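Local coordinates for protein CCR4-not transcription complex subunit 1 (PDB 6H3Z) that probably acts, here through a MIF4G-like domain of NOT1, as a scaffold subunit of the CCR4-NOT complex that deadenylates mRNA and represses transcription, at residues A[39-51]-A[99-111]. Numbering follows the deposited sequence.
Sequences LTAAATSATEEHF and GTLLLESLVHVLE. With NA (sodium ion), chain C.
Glu104 holds His50 and Phe51 with both carboxylate oxygens, an example of how one side chain can tie a connecting loop to a helix. His50 ND1 donates in the plane of its ring to the syn side of Glu104 OE2 (2.8 Å, 157° at the hydrogen), while the backbone N of Phe51 reaches the anti side of Glu104 OE1 at 2.9 Å. The two bonds limit rotation of the carboxylate, and a protonated imidazole would add charge attraction. One turn earlier, Thr100 OG1 donates to Glu49 O (2.7 Å), tilted slightly from the carbonyl plane.

Farther along helix 100-116, Phe51 and His108 stack face to face, with centroids 4.3 Å apart and planes inclined by 30°; Phe51 CZ lies over the centre of the imidazole. Phe51 swings CG anti to its own nitrogen (chi1 177°), which carries the ring along the helix past Ser105, and Ile64 of helix 59-75 also touches it.

Beneath the loop, Leu101 is inserted between Ala43, Ala46 and the Glu48 backbone, its CD2 lying 3.7 Å from Ala46 CB. Ala43 CB abuts Leu102 CB, the axes of 39-45 and 100-111 approach to 8.4 Å, and Leu39 extends the apolar seam to Leu106 and Val109. The carbonyls of Ala43 and Ala46 bind a sodium ion where helix 22-45 ends. Such antiparallel but strongly inclined packing of helices fits the all-helical, ARM-repeat-like MIF4G fold.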
# COMPACT_ATOMS: atom_id res chain seq x y z
N LEU A 39 16.92 1.16 -3.54
CA LEU A 39 15.76 2.05 -3.56
C LEU A 39 15.40 2.42 -2.13
O LEU A 39 15.18 3.59 -1.84
CB LEU A 39 14.56 1.37 -4.27
CG LEU A 39 13.27 2.17 -4.41
CD1 LEU A 39 13.52 3.54 -5.00
CD2 LEU A 39 12.27 1.42 -5.27
N THR A 40 15.37 1.41 -1.24
CA THR A 40 15.07 1.55 0.18
C THR A 40 16.00 2.60 0.79
O THR A 40 15.54 3.50 1.49
CB THR A 40 15.17 0.17 0.82
OG1 THR A 40 14.13 -0.62 0.25
CG2 THR A 40 15.01 0.20 2.32
N ALA A 41 17.29 2.52 0.44
CA ALA A 41 18.33 3.42 0.90
C ALA A 41 18.15 4.84 0.33
O ALA A 41 18.05 5.81 1.10
CB ALA A 41 19.68 2.86 0.50
N ALA A 42 18.07 4.94 -1.02
CA ALA A 42 17.94 6.17 -1.78
C ALA A 42 16.70 7.00 -1.46
O ALA A 42 16.80 8.22 -1.40
CB ALA A 42 17.99 5.88 -3.27
N ALA A 43 15.55 6.34 -1.29
CA ALA A 43 14.28 6.99 -0.97
C ALA A 43 14.30 7.50 0.45
O ALA A 43 13.72 8.55 0.73
CB ALA A 43 13.12 6.02 -1.16
N THR A 44 14.97 6.76 1.35
CA THR A 44 15.06 7.11 2.77
C THR A 44 15.91 8.35 2.95
O THR A 44 15.43 9.31 3.55
CB THR A 44 15.48 5.90 3.61
OG1 THR A 44 14.42 4.95 3.54
CG2 THR A 44 15.71 6.26 5.05
N SER A 45 17.15 8.33 2.40
CA SER A 45 18.09 9.44 2.47
C SER A 45 17.58 10.73 1.80
O SER A 45 17.60 11.78 2.45
CB SER A 45 19.47 9.05 1.94
OG SER A 45 19.43 8.12 0.87
N ALA A 46 17.08 10.62 0.55
CA ALA A 46 16.55 11.74 -0.24
C ALA A 46 15.62 12.65 0.55
O ALA A 46 14.78 12.18 1.32
CB ALA A 46 15.85 11.22 -1.49
N THR A 47 15.81 13.97 0.36
CA THR A 47 15.04 15.05 0.98
C THR A 47 13.56 15.05 0.54
O THR A 47 12.68 15.23 1.39
CB THR A 47 15.73 16.40 0.72
OG1 THR A 47 16.30 16.39 -0.59
CG2 THR A 47 16.81 16.69 1.73
N GLU A 48 13.30 14.83 -0.77
CA GLU A 48 11.97 14.79 -1.38
C GLU A 48 11.08 13.79 -0.64
O GLU A 48 11.54 12.70 -0.29
CB GLU A 48 12.05 14.43 -2.87
CG GLU A 48 12.84 15.41 -3.74
CD GLU A 48 14.36 15.32 -3.78
OE1 GLU A 48 14.94 14.48 -3.04
OE2 GLU A 48 14.98 16.10 -4.53
N GLU A 49 9.84 14.18 -0.32
CA GLU A 49 8.89 13.33 0.41
C GLU A 49 7.93 12.61 -0.53
O GLU A 49 7.25 11.66 -0.11
CB GLU A 49 8.10 14.15 1.45
CG GLU A 49 8.92 14.61 2.64
CD GLU A 49 8.31 15.78 3.37
OE1 GLU A 49 8.73 16.93 3.11
OE2 GLU A 49 7.38 15.56 4.19
N HIS A 50 7.85 13.07 -1.79
CA HIS A 50 6.93 12.52 -2.78
C HIS A 50 7.61 12.18 -4.10
O HIS A 50 8.57 12.84 -4.48
CB HIS A 50 5.71 13.45 -2.96
CG HIS A 50 5.01 13.69 -1.66
ND1 HIS A 50 4.07 12.78 -1.17
CD2 HIS A 50 5.21 14.65 -0.73
CE1 HIS A 50 3.70 13.25 0.01
NE2 HIS A 50 4.37 14.37 0.32
N PHE A 51 7.15 11.12 -4.76
CA PHE A 51 7.69 10.63 -6.02
C PHE A 51 7.54 11.64 -7.18
O PHE A 51 8.40 11.68 -8.07
CB PHE A 51 7.09 9.27 -6.34
CG PHE A 51 7.51 8.68 -7.65
CD1 PHE A 51 8.73 8.04 -7.78
CD2 PHE A 51 6.67 8.74 -8.75
CE1 PHE A 51 9.13 7.52 -9.00
CE2 PHE A 51 7.05 8.18 -9.96
CZ PHE A 51 8.29 7.59 -10.09
N GLY A 99 7.90 5.88 5.07
CA GLY A 99 8.46 6.88 4.17
C GLY A 99 7.58 7.00 2.94
O GLY A 99 7.44 6.03 2.20
N THR A 100 6.92 8.17 2.77
CA THR A 100 6.01 8.46 1.65
C THR A 100 6.73 8.37 0.31
O THR A 100 6.15 7.84 -0.63
CB THR A 100 5.28 9.80 1.81
OG1 THR A 100 6.19 10.80 2.25
CG2 THR A 100 4.17 9.71 2.78
N LEU A 101 8.00 8.81 0.25
CA LEU A 101 8.80 8.72 -0.97
C LEU A 101 9.01 7.25 -1.35
O LEU A 101 8.72 6.89 -2.48
CB LEU A 101 10.14 9.49 -0.84
CG LEU A 101 11.04 9.54 -2.08
CD1 LEU A 101 10.42 10.34 -3.19
CD2 LEU A 101 12.37 10.09 -1.75
N LEU A 102 9.41 6.40 -0.37
CA LEU A 102 9.57 4.97 -0.58
C LEU A 102 8.24 4.26 -0.94
O LEU A 102 8.23 3.46 -1.89
CB LEU A 102 10.22 4.31 0.63
CG LEU A 102 10.52 2.82 0.54
CD1 LEU A 102 11.31 2.49 -0.73
CD2 LEU A 102 11.27 2.36 1.77
N LEU A 103 7.14 4.52 -0.20
CA LEU A 103 5.84 3.91 -0.49
C LEU A 103 5.38 4.27 -1.92
O LEU A 103 5.02 3.36 -2.68
CB LEU A 103 4.79 4.35 0.53
CG LEU A 103 4.98 3.87 1.96
CD1 LEU A 103 4.36 4.84 2.93
CD2 LEU A 103 4.45 2.48 2.14
N GLU A 104 5.47 5.56 -2.29
CA GLU A 104 5.11 6.02 -3.62
C GLU A 104 5.97 5.39 -4.72
O GLU A 104 5.42 4.99 -5.75
CB GLU A 104 5.14 7.54 -3.67
CG GLU A 104 4.02 8.15 -2.86
CD GLU A 104 4.02 9.66 -2.72
OE1 GLU A 104 4.63 10.35 -3.57
OE2 GLU A 104 3.34 10.15 -1.79
N SER A 105 7.30 5.27 -4.49
CA SER A 105 8.26 4.68 -5.42
C SER A 105 7.98 3.20 -5.63
O SER A 105 7.93 2.75 -6.77
CB SER A 105 9.69 4.87 -4.91
OG SER A 105 10.00 6.25 -4.83
N LEU A 106 7.73 2.47 -4.53
CA LEU A 106 7.39 1.05 -4.54
C LEU A 106 6.07 0.79 -5.28
O LEU A 106 6.04 -0.08 -6.15
CB LEU A 106 7.35 0.48 -3.12
CG LEU A 106 8.69 0.23 -2.43
CD1 LEU A 106 8.48 -0.06 -0.97
CD2 LEU A 106 9.46 -0.92 -3.09
N VAL A 107 5.00 1.57 -4.97
CA VAL A 107 3.70 1.44 -5.63
C VAL A 107 3.84 1.77 -7.13
O VAL A 107 3.18 1.15 -7.97
CB VAL A 107 2.56 2.25 -4.94
CG1 VAL A 107 1.24 2.11 -5.69
CG2 VAL A 107 2.38 1.82 -3.49
N HIS A 108 4.76 2.71 -7.47
CA HIS A 108 5.03 3.10 -8.85
C HIS A 108 5.67 1.98 -9.63
O HIS A 108 5.26 1.71 -10.76
CB HIS A 108 5.90 4.35 -8.92
CG HIS A 108 6.52 4.56 -10.27
ND1 HIS A 108 5.80 5.06 -11.34
CD2 HIS A 108 7.76 4.23 -10.69
CE1 HIS A 108 6.64 5.06 -12.36
NE2 HIS A 108 7.84 4.60 -12.01
N VAL A 109 6.70 1.36 -9.05
CA VAL A 109 7.43 0.28 -9.69
C VAL A 109 6.50 -0.92 -9.88
O VAL A 109 6.48 -1.49 -10.97
CB VAL A 109 8.74 -0.07 -8.94
CG1 VAL A 109 9.41 -1.30 -9.52
CG2 VAL A 109 9.72 1.10 -8.95
N LEU A 110 5.68 -1.23 -8.85
CA LEU A 110 4.73 -2.34 -8.85
C LEU A 110 3.73 -2.19 -9.98
O LEU A 110 3.59 -3.10 -10.79
CB LEU A 110 4.00 -2.44 -7.50
CG LEU A 110 3.07 -3.63 -7.31
CD1 LEU A 110 3.76 -4.77 -6.60
CD2 LEU A 110 1.90 -3.24 -6.48
N GLU A 111 3.09 -1.03 -10.08
CA GLU A 111 2.11 -0.75 -11.12
C GLU A 111 2.66 -0.83 -12.57
O GLU A 111 1.93 -1.22 -13.48
CB GLU A 111 1.41 0.60 -10.87
CG GLU A 111 0.43 0.58 -9.71
CD GLU A 111 -0.65 -0.48 -9.77
OE1 GLU A 111 -1.61 -0.34 -10.57
OE2 GLU A 111 -0.53 -1.47 -9.02
NA NA C . 12.63 11.01 1.96